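Occlusion-derived virus envelope protein E66 (Autographa californica nucleopolyhedrovirus, PDB 3VSN) acts as a chondroitin lyase in the viral envelope, is essential for oral infection, and may digest the chondroitin sulfate barrier of the host midgut. Local coordinates at residues I142-I153 and M195-L205; V570-V578 and K585-V593. One frame throughout, in Å; residues are numbered along the deposited sequence.

Contact 1. Residues I142-I153 and M195-L205; sequences ITMPEVFMNITI and MGVPYTYSQML. Unlike the reference sequence in segment 195-205: Met204 (reference Ile).
Met195 opens the meeting with Ile142, whose CD1 lies 3.9 Å from Met195 CG where the two side chains cross at about a right angle. The helix segments cross at 43°, with their axes 8.9 Å apart at closest approach; both belong to the N-terminal alpha/alpha toroid, and each is kinked at a proline. Val197 follows: its CG1 takes the methyl of Met149, with CE 3.8 Å away. Pro198 is the centre of the contact. Its ring presses on Pro145, Pro198 CG to Pro145 CB 3.7 Å, bringing together the two residues at which the helices kink for want of a backbone N-H. From the same helix as Pro145, Met149 brings its SD to 3.6 Å from Pro198 CA; all three Met149 torsions are near 180°, and this stretched chain carries the sulfur past the proline. Tyr201 comes next. With CG anti to the backbone N (chi1 179°), its ring runs out to Met149, Thr152 and Ile153. Ile153 CD1 stands 3.8 Å from the ring centroid, almost on the ring normal, a CH-pi contact, while Leu205 CG covers the opposite face nearer the rim. Thr152 CG2 touches the edge, 3.4 Å from Tyr201 OH, and Met149 SD makes an oblique Met-aromatic contact. The Tyr201 hydroxyl is hydrogen-bonded to the carboxylate of Glu35. The side chain of Ile142 comes within about 4 Å of that of Asn191, a proton acceptor of the active site. Helix 29-48 covers Met149 and Ile153 through Phe38, helix 75-93 lies against Thr143 and Val147, and helix 161-175 meets Phe148 and Leu205.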
loop_
_atom_site.group_PDB
_atom_site.type_symbol
_atom_site.label_atom_id
_atom_site.label_comp_id
_atom_site.label_asym_id
_atom_site.label_seq_id
_atom_site.Cartn_x
_atom_site.Cartn_y
_atom_site.Cartn_z
ATOM N N ILE A 142 24.079 -7.908 2.715
ATOM C CA ILE A 142 23.150 -6.789 2.554
ATOM C C ILE A 142 23.468 -5.648 3.516
ATOM O O ILE A 142 23.825 -4.552 3.083
ATOM C CB ILE A 142 21.671 -7.243 2.697
ATOM C CG1 ILE A 142 21.336 -8.362 1.694
ATOM C CG2 ILE A 142 20.705 -6.067 2.550
ATOM C CD1 ILE A 142 21.593 -8.025 0.235
ATOM N N THR A 143 23.359 -5.915 4.814
ATOM C CA THR A 143 23.462 -4.866 5.827
ATOM C C THR A 143 24.898 -4.395 6.081
ATOM O O THR A 143 25.149 -3.194 6.189
ATOM C CB THR A 143 22.806 -5.303 7.150
ATOM O OG1 THR A 143 21.594 -6.013 6.865
ATOM C CG2 THR A 143 22.477 -4.092 8.012
ATOM N N MET A 144 25.833 -5.334 6.166
ATOM C CA MET A 144 27.223 -4.991 6.485
ATOM C C MET A 144 27.898 -4.029 5.489
ATOM O O MET A 144 28.530 -3.068 5.919
ATOM C CB MET A 144 28.072 -6.247 6.694
ATOM C CG MET A 144 29.450 -5.970 7.277
ATOM S SD MET A 144 30.456 -7.462 7.331
ATOM C CE MET A 144 30.844 -7.683 5.593
ATOM N N PRO A 145 27.765 -4.271 4.166
ATOM C CA PRO A 145 28.365 -3.308 3.236
ATOM C C PRO A 145 27.811 -1.887 3.389
ATOM O O PRO A 145 28.539 -0.918 3.170
ATOM C CB PRO A 145 28.022 -3.891 1.864
ATOM C CG PRO A 145 27.929 -5.358 2.115
ATOM C CD PRO A 145 27.236 -5.447 3.447
ATOM N N GLU A 146 26.543 -1.775 3.784
ATOM C CA GLU A 146 25.934 -0.477 4.095
ATOM C C GLU A 146 26.585 0.194 5.308
ATOM O O GLU A 146 26.675 1.423 5.360
ATOM C CB GLU A 146 24.415 -0.613 4.280
ATOM C CG GLU A 146 23.678 -0.903 2.977
ATOM C CD GLU A 146 22.219 -1.305 3.157
ATOM O OE1 GLU A 146 21.788 -1.614 4.291
ATOM O OE2 GLU A 146 21.494 -1.322 2.141
ATOM N N VAL A 147 27.045 -0.608 6.269
ATOM C CA VAL A 147 27.772 -0.091 7.437
ATOM C C VAL A 147 29.081 0.573 7.003
ATOM O O VAL A 147 29.364 1.709 7.391
ATOM C CB VAL A 147 28.056 -1.194 8.482
ATOM C CG1 VAL A 147 28.915 -0.662 9.621
ATOM C CG2 VAL A 147 26.753 -1.753 9.031
ATOM N N PHE A 148 29.859 -0.139 6.187
ATOM C CA PHE A 148 31.107 0.389 5.637
ATOM C C PHE A 148 30.872 1.724 4.939
ATOM O O PHE A 148 31.586 2.700 5.191
ATOM C CB PHE A 148 31.736 -0.609 4.660
ATOM C CG PHE A 148 32.503 -1.719 5.328
ATOM C CD1 PHE A 148 33.876 -1.603 5.538
ATOM C CD2 PHE A 148 31.862 -2.885 5.736
ATOM C CE1 PHE A 148 34.590 -2.622 6.149
ATOM C CE2 PHE A 148 32.572 -3.910 6.348
ATOM C CZ PHE A 148 33.940 -3.778 6.552
ATOM N N MET A 149 29.852 1.762 4.081
ATOM C CA MET A 149 29.529 2.957 3.317
ATOM C C MET A 149 29.117 4.134 4.209
ATOM O O MET A 149 29.655 5.233 4.072
ATOM C CB MET A 149 28.440 2.650 2.284
ATOM C CG MET A 149 28.080 3.837 1.408
ATOM S SD MET A 149 26.853 3.400 0.171
ATOM C CE MET A 149 26.769 4.926 -0.752
ATOM N N ASN A 150 28.174 3.897 5.122
ATOM C CA ASN A 150 27.676 4.950 6.010
ATOM C C ASN A 150 28.766 5.541 6.910
ATOM O O ASN A 150 28.880 6.763 7.024
ATOM C CB ASN A 150 26.492 4.459 6.849
ATOM C CG ASN A 150 25.188 4.437 6.067
ATOM O OD1 ASN A 150 24.914 3.503 5.311
ATOM N ND2 ASN A 150 24.373 5.470 6.250
ATOM N N ILE A 151 29.568 4.673 7.529
ATOM C CA ILE A 151 30.645 5.117 8.420
ATOM C C ILE A 151 31.697 5.927 7.656
ATOM O O ILE A 151 32.034 7.043 8.058
ATOM C CB ILE A 151 31.281 3.937 9.205
ATOM C CG1 ILE A 151 30.264 3.367 10.200
ATOM C CG2 ILE A 151 32.531 4.394 9.952
ATOM C CD1 ILE A 151 30.743 2.177 11.011
ATOM N N THR A 152 32.182 5.379 6.542
ATOM C CA THR A 152 33.193 6.046 5.719
ATOM C C THR A 152 32.761 7.453 5.272
ATOM O O THR A 152 33.529 8.411 5.399
ATOM C CB THR A 152 33.590 5.187 4.497
ATOM O OG1 THR A 152 34.097 3.924 4.947
ATOM C CG2 THR A 152 34.658 5.883 3.658
ATOM N N ILE A 153 31.535 7.578 4.770
ATOM C CA ILE A 153 31.070 8.869 4.257
ATOM C C ILE A 153 30.809 9.897 5.362
ATOM O O ILE A 153 31.304 11.024 5.275
ATOM C CB ILE A 153 29.865 8.734 3.299
ATOM C CG1 ILE A 153 30.236 7.838 2.115
ATOM C CG2 ILE A 153 29.417 10.110 2.804
ATOM C CD1 ILE A 153 29.088 7.498 1.184
ATOM N N MET A 195 22.811 -4.256 -2.692
ATOM C CA MET A 195 24.252 -4.474 -2.895
ATOM C C MET A 195 24.926 -3.466 -3.821
ATOM O O MET A 195 26.065 -3.063 -3.583
ATOM C CB MET A 195 24.493 -5.880 -3.443
ATOM C CG MET A 195 24.139 -6.998 -2.481
ATOM S SD MET A 195 23.807 -8.543 -3.350
ATOM C CE MET A 195 25.444 -9.023 -3.900
ATOM N N GLY A 196 24.230 -3.070 -4.882
ATOM C CA GLY A 196 24.811 -2.184 -5.888
ATOM C C GLY A 196 25.224 -0.817 -5.377
ATOM O O GLY A 196 26.149 -0.209 -5.915
ATOM N N VAL A 197 24.539 -0.330 -4.341
ATOM C CA VAL A 197 24.805 1.005 -3.799
ATOM C C VAL A 197 26.180 1.104 -3.106
ATOM O O VAL A 197 26.997 1.944 -3.498
ATOM C CB VAL A 197 23.657 1.507 -2.883
ATOM C CG1 VAL A 197 24.000 2.861 -2.280
ATOM C CG2 VAL A 197 22.346 1.590 -3.658
ATOM N N PRO A 198 26.444 0.260 -2.080
ATOM C CA PRO A 198 27.791 0.294 -1.498
ATOM C C PRO A 198 28.872 -0.239 -2.439
ATOM O O PRO A 198 30.019 0.209 -2.357
ATOM C CB PRO A 198 27.670 -0.593 -0.252
ATOM C CG PRO A 198 26.476 -1.451 -0.498
ATOM C CD PRO A 198 25.537 -0.591 -1.287
ATOM N N TYR A 199 28.522 -1.174 -3.324
ATOM C CA TYR A 199 29.499 -1.644 -4.309
ATOM C C TYR A 199 29.983 -0.506 -5.207
ATOM O O TYR A 199 31.193 -0.330 -5.384
ATOM C CB TYR A 199 28.988 -2.808 -5.169
ATOM C CG TYR A 199 29.973 -3.156 -6.272
ATOM C CD1 TYR A 199 31.113 -3.913 -6.000
ATOM C CD2 TYR A 199 29.789 -2.686 -7.574
ATOM C CE1 TYR A 199 32.030 -4.210 -6.996
ATOM C CE2 TYR A 199 30.698 -2.982 -8.579
ATOM C CZ TYR A 199 31.814 -3.747 -8.282
ATOM O OH TYR A 199 32.719 -4.043 -9.270
ATOM N N THR A 200 29.044 0.250 -5.778
ATOM C CA THR A 200 29.390 1.388 -6.631
ATOM C C THR A 200 30.297 2.375 -5.892
ATOM O O THR A 200 31.300 2.837 -6.448
ATOM C CB THR A 200 28.135 2.109 -7.162
ATOM O OG1 THR A 200 27.389 1.211 -7.986
ATOM C CG2 THR A 200 28.512 3.333 -7.991
ATOM N N TYR A 201 29.947 2.683 -4.644
ATOM C CA TYR A 201 30.774 3.553 -3.817
ATOM C C TYR A 201 32.184 2.985 -3.602
ATOM O O TYR A 201 33.166 3.727 -3.679
ATOM C CB TYR A 201 30.097 3.868 -2.476
ATOM C CG TYR A 201 30.936 4.762 -1.584
ATOM C CD1 TYR A 201 31.296 6.050 -1.990
ATOM C CD2 TYR A 201 31.383 4.315 -0.341
ATOM C CE1 TYR A 201 32.073 6.865 -1.178
ATOM C CE2 TYR A 201 32.156 5.122 0.475
ATOM C CZ TYR A 201 32.503 6.388 0.053
ATOM O OH TYR A 201 33.265 7.180 0.876
ATOM N N SER A 202 32.285 1.679 -3.356
ATOM C CA SER A 202 33.596 1.042 -3.175
ATOM C C SER A 202 34.468 1.181 -4.425
ATOM O O SER A 202 35.677 1.394 -4.320
ATOM C CB SER A 202 33.471 -0.426 -2.743
ATOM O OG SER A 202 33.040 -1.262 -3.803
ATOM N N GLN A 203 33.847 1.079 -5.601
ATOM C CA GLN A 203 34.554 1.283 -6.868
ATOM C C GLN A 203 34.994 2.734 -7.073
ATOM O O GLN A 203 36.070 2.993 -7.623
ATOM C CB GLN A 203 33.714 0.796 -8.049
ATOM C CG GLN A 203 33.657 -0.716 -8.203
ATOM C CD GLN A 203 34.963 -1.315 -8.698
ATOM O OE1 GLN A 203 35.888 -1.555 -7.919
ATOM N NE2 GLN A 203 35.038 -1.572 -9.997
ATOM N N MET A 204 34.171 3.678 -6.623
ATOM C CA MET A 204 34.531 5.094 -6.673
ATOM C C MET A 204 35.733 5.383 -5.771
ATOM O O MET A 204 36.616 6.166 -6.136
ATOM C CB MET A 204 33.345 5.971 -6.279
ATOM C CG MET A 204 32.176 5.899 -7.249
ATOM S SD MET A 204 30.754 6.824 -6.645
ATOM C CE MET A 204 31.251 8.493 -7.056
ATOM N N LEU A 205 35.767 4.738 -4.604
ATOM C CA LEU A 205 36.907 4.845 -3.686
ATOM C C LEU A 205 38.203 4.306 -4.298
ATOM O O LEU A 205 39.291 4.793 -3.982
ATOM C CB LEU A 205 36.617 4.126 -2.366
ATOM C CG LEU A 205 35.634 4.773 -1.386
ATOM C CD1 LEU A 205 35.383 3.810 -0.239
ATOM C CD2 LEU A 205 36.146 6.111 -0.861
#

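Contact 2. Residues V570-V578 and K585-V593; sequences VNSDENIYV and KALFNYPWV
Ile576 and Phe588 exchange two backbone hydrogen bonds, Ile576 N to Phe588 O at 2.7 Å and Phe588 N to Ile576 O at 2.8 Å, and Val578 and Ala586 repeat the exchange. These two hydrogen-bonded pairs define an antiparallel beta hairpin in a sheet of the beta-sandwich part of the protein, with Tyr577 and Leu587 as the non-hydrogen-bonded pair between them. At its open end a water extends the pairing, donating to Glu574 O and accepting from Tyr590 N. Nearby, the type II turn from Ser572 to Asn575 is braced by Asn575 ND2, which gives Val570 O a bond of 3.0 Å in the carbonyl plane and is also hydrogen-bonded to Ser623 OG. Glu574 lies beside Tyr590, pointing the same way with carboxylate and ring planes 8° apart; the carboxylate is held by Lys443 and Tyr458, and Lys443 also makes a cation-pi contact with Tyr590. On the apolar face, Phe588 packs with Ile576 and Val578 and against Cys445 of strand 440-449, in the neighbouring sheet, while Lys585 runs extended along the edge of the Tyr577 ring toward its salt bridge with Glu626. Lys585 CE comes 3.1 Å from Tyr577 OH.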
loop_
_atom_site.group_PDB
_atom_site.type_symbol
_atom_site.label_atom_id
_atom_site.label_comp_id
_atom_site.label_asym_id
_atom_site.label_seq_id
_atom_site.Cartn_x
_atom_site.Cartn_y
_atom_site.Cartn_z
ATOM N N VAL A 570 -33.587 4.398 -9.304
ATOM C CA VAL A 570 -34.317 5.098 -10.368
ATOM C C VAL A 570 -34.968 4.126 -11.354
ATOM O O VAL A 570 -34.325 3.652 -12.294
ATOM C CB VAL A 570 -33.428 6.133 -11.107
ATOM C CG1 VAL A 570 -34.234 6.895 -12.156
ATOM C CG2 VAL A 570 -32.805 7.107 -10.116
ATOM N N ASN A 571 -36.246 3.825 -11.108
ATOM C CA ASN A 571 -37.100 3.032 -12.017
ATOM C C ASN A 571 -36.801 1.536 -12.119
ATOM O O ASN A 571 -37.708 0.710 -12.010
ATOM C CB ASN A 571 -37.147 3.650 -13.426
ATOM C CG ASN A 571 -37.857 4.991 -13.454
ATOM O OD1 ASN A 571 -38.709 5.272 -12.614
ATOM N ND2 ASN A 571 -37.512 5.824 -14.434
ATOM N N SER A 572 -35.542 1.185 -12.345
ATOM C CA SER A 572 -35.193 -0.212 -12.583
ATOM C C SER A 572 -34.175 -0.752 -11.587
ATOM O O SER A 572 -33.489 0.013 -10.890
ATOM C CB SER A 572 -34.715 -0.415 -14.031
ATOM O OG SER A 572 -33.763 0.571 -14.409
ATOM N N ASP A 573 -34.106 -2.081 -11.513
ATOM C CA ASP A 573 -33.119 -2.776 -10.697
ATOM C C ASP A 573 -31.714 -2.340 -11.092
ATOM O O ASP A 573 -31.403 -2.232 -12.282
ATOM C CB ASP A 573 -33.242 -4.294 -10.877
ATOM C CG ASP A 573 -34.546 -4.853 -10.332
ATOM O OD1 ASP A 573 -35.382 -4.073 -9.822
ATOM O OD2 ASP A 573 -34.730 -6.087 -10.416
ATOM N N GLU A 574 -30.885 -2.088 -10.078
ATOM C CA GLU A 574 -29.456 -1.770 -10.237
ATOM C C GLU A 574 -29.144 -0.348 -10.710
ATOM O O GLU A 574 -27.976 0.023 -10.810
ATOM C CB GLU A 574 -28.737 -2.788 -11.141
ATOM C CG GLU A 574 -28.908 -4.240 -10.724
ATOM C CD GLU A 574 -27.893 -5.155 -11.383
ATOM O OE1 GLU A 574 -28.299 -5.930 -12.275
ATOM O OE2 GLU A 574 -26.694 -5.096 -11.020
ATOM N N ASN A 575 -30.175 0.446 -10.988
ATOM C CA ASN A 575 -29.983 1.822 -11.436
ATOM C C ASN A 575 -29.947 2.757 -10.224
ATOM O O ASN A 575 -30.983 3.282 -9.804
ATOM C CB ASN A 575 -31.089 2.209 -12.433
ATOM C CG ASN A 575 -30.729 3.422 -13.279
ATOM O OD1 ASN A 575 -29.577 3.608 -13.681
ATOM N ND2 ASN A 575 -31.727 4.242 -13.574
ATOM N N ILE A 576 -28.750 2.941 -9.658
ATOM C CA ILE A 576 -28.577 3.683 -8.401
ATOM C C ILE A 576 -27.973 5.070 -8.609
ATOM O O ILE A 576 -26.810 5.204 -8.994
ATOM C CB ILE A 576 -27.703 2.904 -7.382
ATOM C CG1 ILE A 576 -28.207 1.460 -7.199
ATOM C CG2 ILE A 576 -27.622 3.649 -6.048
ATOM C CD1 ILE A 576 -29.642 1.335 -6.731
ATOM N N TYR A 577 -28.774 6.091 -8.314
ATOM C CA TYR A 577 -28.367 7.488 -8.446
ATOM C C TYR A 577 -28.023 8.070 -7.075
ATOM O O TYR A 577 -28.847 8.034 -6.156
ATOM C CB TYR A 577 -29.499 8.276 -9.141
ATOM C CG TYR A 577 -29.456 9.797 -9.055
ATOM C CD1 TYR A 577 -28.250 10.505 -9.135
ATOM C CD2 TYR A 577 -30.637 10.528 -8.933
ATOM C CE1 TYR A 577 -28.225 11.892 -9.066
ATOM C CE2 TYR A 577 -30.621 11.915 -8.872
ATOM C CZ TYR A 577 -29.415 12.591 -8.934
ATOM O OH TYR A 577 -29.401 13.966 -8.873
ATOM N N VAL A 578 -26.802 8.589 -6.942
ATOM C CA VAL A 578 -26.375 9.257 -5.716
ATOM C C VAL A 578 -26.172 10.745 -5.982
ATOM O O VAL A 578 -25.389 11.130 -6.850
ATOM C CB VAL A 578 -25.078 8.646 -5.125
ATOM C CG1 VAL A 578 -24.706 9.331 -3.813
ATOM C CG2 VAL A 578 -25.240 7.149 -4.907
ATOM N N LYS A 585 -22.555 14.194 -8.490
ATOM C CA LYS A 585 -23.582 13.188 -8.747
ATOM C C LYS A 585 -22.897 11.927 -9.256
ATOM O O LYS A 585 -21.902 12.004 -9.981
ATOM C CB LYS A 585 -24.588 13.673 -9.799
ATOM C CG LYS A 585 -25.556 14.762 -9.341
ATOM C CD LYS A 585 -26.531 15.112 -10.461
ATOM C CE LYS A 585 -27.541 16.181 -10.051
ATOM N NZ LYS A 585 -28.621 16.320 -11.076
ATOM N N ALA A 586 -23.419 10.769 -8.873
ATOM C CA ALA A 586 -22.884 9.511 -9.371
ATOM C C ALA A 586 -24.009 8.586 -9.790
ATOM O O ALA A 586 -25.125 8.676 -9.272
ATOM C CB ALA A 586 -21.997 8.845 -8.325
ATOM N N LEU A 587 -23.713 7.700 -10.734
ATOM C CA LEU A 587 -24.671 6.701 -11.158
ATOM C C LEU A 587 -24.004 5.347 -11.227
ATOM O O LEU A 587 -22.963 5.189 -11.865
ATOM C CB LEU A 587 -25.273 7.049 -12.523
ATOM C CG LEU A 587 -26.384 6.097 -12.982
ATOM C CD1 LEU A 587 -27.647 6.292 -12.150
ATOM C CD2 LEU A 587 -26.682 6.302 -14.456
ATOM N N PHE A 588 -24.610 4.382 -10.548
ATOM C CA PHE A 588 -24.204 2.998 -10.653
ATOM C C PHE A 588 -25.310 2.307 -11.431
ATOM O O PHE A 588 -26.457 2.276 -10.988
ATOM C CB PHE A 588 -24.051 2.370 -9.260
ATOM C CG PHE A 588 -23.055 3.076 -8.374
ATOM C CD1 PHE A 588 -21.712 2.704 -8.380
ATOM C CD2 PHE A 588 -23.459 4.107 -7.525
ATOM C CE1 PHE A 588 -20.788 3.347 -7.562
ATOM C CE2 PHE A 588 -22.538 4.758 -6.707
ATOM C CZ PHE A 588 -21.204 4.376 -6.729
ATOM N N ASN A 589 -24.984 1.789 -12.605
ATOM C CA ASN A 589 -25.965 1.048 -13.401
ATOM C C ASN A 589 -25.259 -0.099 -14.091
ATOM O O ASN A 589 -24.978 -0.046 -15.288
ATOM C CB ASN A 589 -26.676 1.951 -14.418
ATOM C CG ASN A 589 -27.863 1.262 -15.082
ATOM O OD1 ASN A 589 -28.505 0.391 -14.488
ATOM N ND2 ASN A 589 -28.161 1.651 -16.318
ATOM N N TYR A 590 -24.958 -1.131 -13.309
ATOM C CA TYR A 590 -24.127 -2.233 -13.773
ATOM C C TYR A 590 -24.457 -2.652 -15.212
ATOM O O TYR A 590 -25.618 -2.936 -15.512
ATOM C CB TYR A 590 -24.218 -3.437 -12.827
ATOM C CG TYR A 590 -23.104 -4.394 -13.119
ATOM C CD1 TYR A 590 -23.260 -5.403 -14.065
ATOM C CD2 TYR A 590 -21.862 -4.237 -12.516
ATOM C CE1 TYR A 590 -22.218 -6.258 -14.376
ATOM C CE2 TYR A 590 -20.815 -5.084 -12.816
ATOM C CZ TYR A 590 -21.000 -6.092 -13.743
ATOM O OH TYR A 590 -19.960 -6.929 -14.041
ATOM N N PRO A 591 -23.439 -2.732 -16.096
ATOM C CA PRO A 591 -21.989 -2.667 -15.854
ATOM C C PRO A 591 -21.357 -1.269 -15.817
ATOM O O PRO A 591 -20.146 -1.150 -15.586
ATOM C CB PRO A 591 -21.421 -3.457 -17.036
ATOM C CG PRO A 591 -22.373 -3.166 -18.146
ATOM C CD PRO A 591 -23.735 -3.051 -17.509
ATOM N N TRP A 592 -22.162 -0.234 -16.041
ATOM C CA TRP A 592 -21.652 1.133 -16.138
ATOM C C TRP A 592 -21.599 1.849 -14.819
ATOM O O TRP A 592 -22.446 1.645 -13.951
ATOM C CB TRP A 592 -22.474 1.927 -17.149
ATOM C CG TRP A 592 -22.253 1.423 -18.550
ATOM C CD1 TRP A 592 -23.050 0.542 -19.278
ATOM C CD2 TRP A 592 -21.117 1.723 -19.426
ATOM N NE1 TRP A 592 -22.506 0.295 -20.513
ATOM C CE2 TRP A 592 -21.347 0.976 -20.668
ATOM C CE3 TRP A 592 -19.982 2.519 -19.316
ATOM C CZ2 TRP A 592 -20.459 1.037 -21.736
ATOM C CZ3 TRP A 592 -19.094 2.570 -20.397
ATOM C CH2 TRP A 592 -19.330 1.848 -21.579
ATOM N N VAL A 593 -20.578 2.686 -14.661
ATOM C CA VAL A 593 -20.499 3.613 -13.536
ATOM C C VAL A 593 -20.166 4.998 -14.091
ATOM O O VAL A 593 -19.442 5.113 -15.087
ATOM C CB VAL A 593 -19.480 3.148 -12.457
ATOM C CG1 VAL A 593 -18.041 3.253 -12.954
ATOM C CG2 VAL A 593 -19.654 3.936 -11.162
HETATM O O HOH W 1 -31.079 -0.693 -14.447
HETATM O O HOH W 2 -25.386 -0.858 -10.490
#

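Overall arrangement
Followed from the N terminus, the chain meets contact 1 first: after 142-153 it runs through 41 residues, among them helix 161-175, before 195-205 returns to close the loop. This ties helix 138-154 to helix 189-205 within the helical domain. Contact 2 opens far later and closes almost at once, since only six residues separate 570-578 from 585-593; it is a local hairpin, whose second strand passes on through a turn to strand 592-597. The two contacts follow one another in series, neither nested nor crossed. The centres of contact 1 and contact 2 lie about 58 Å apart, on opposite sides of the chain's centre. One joins two helices of the toroid, the other two adjacent strands of a sandwich sheet.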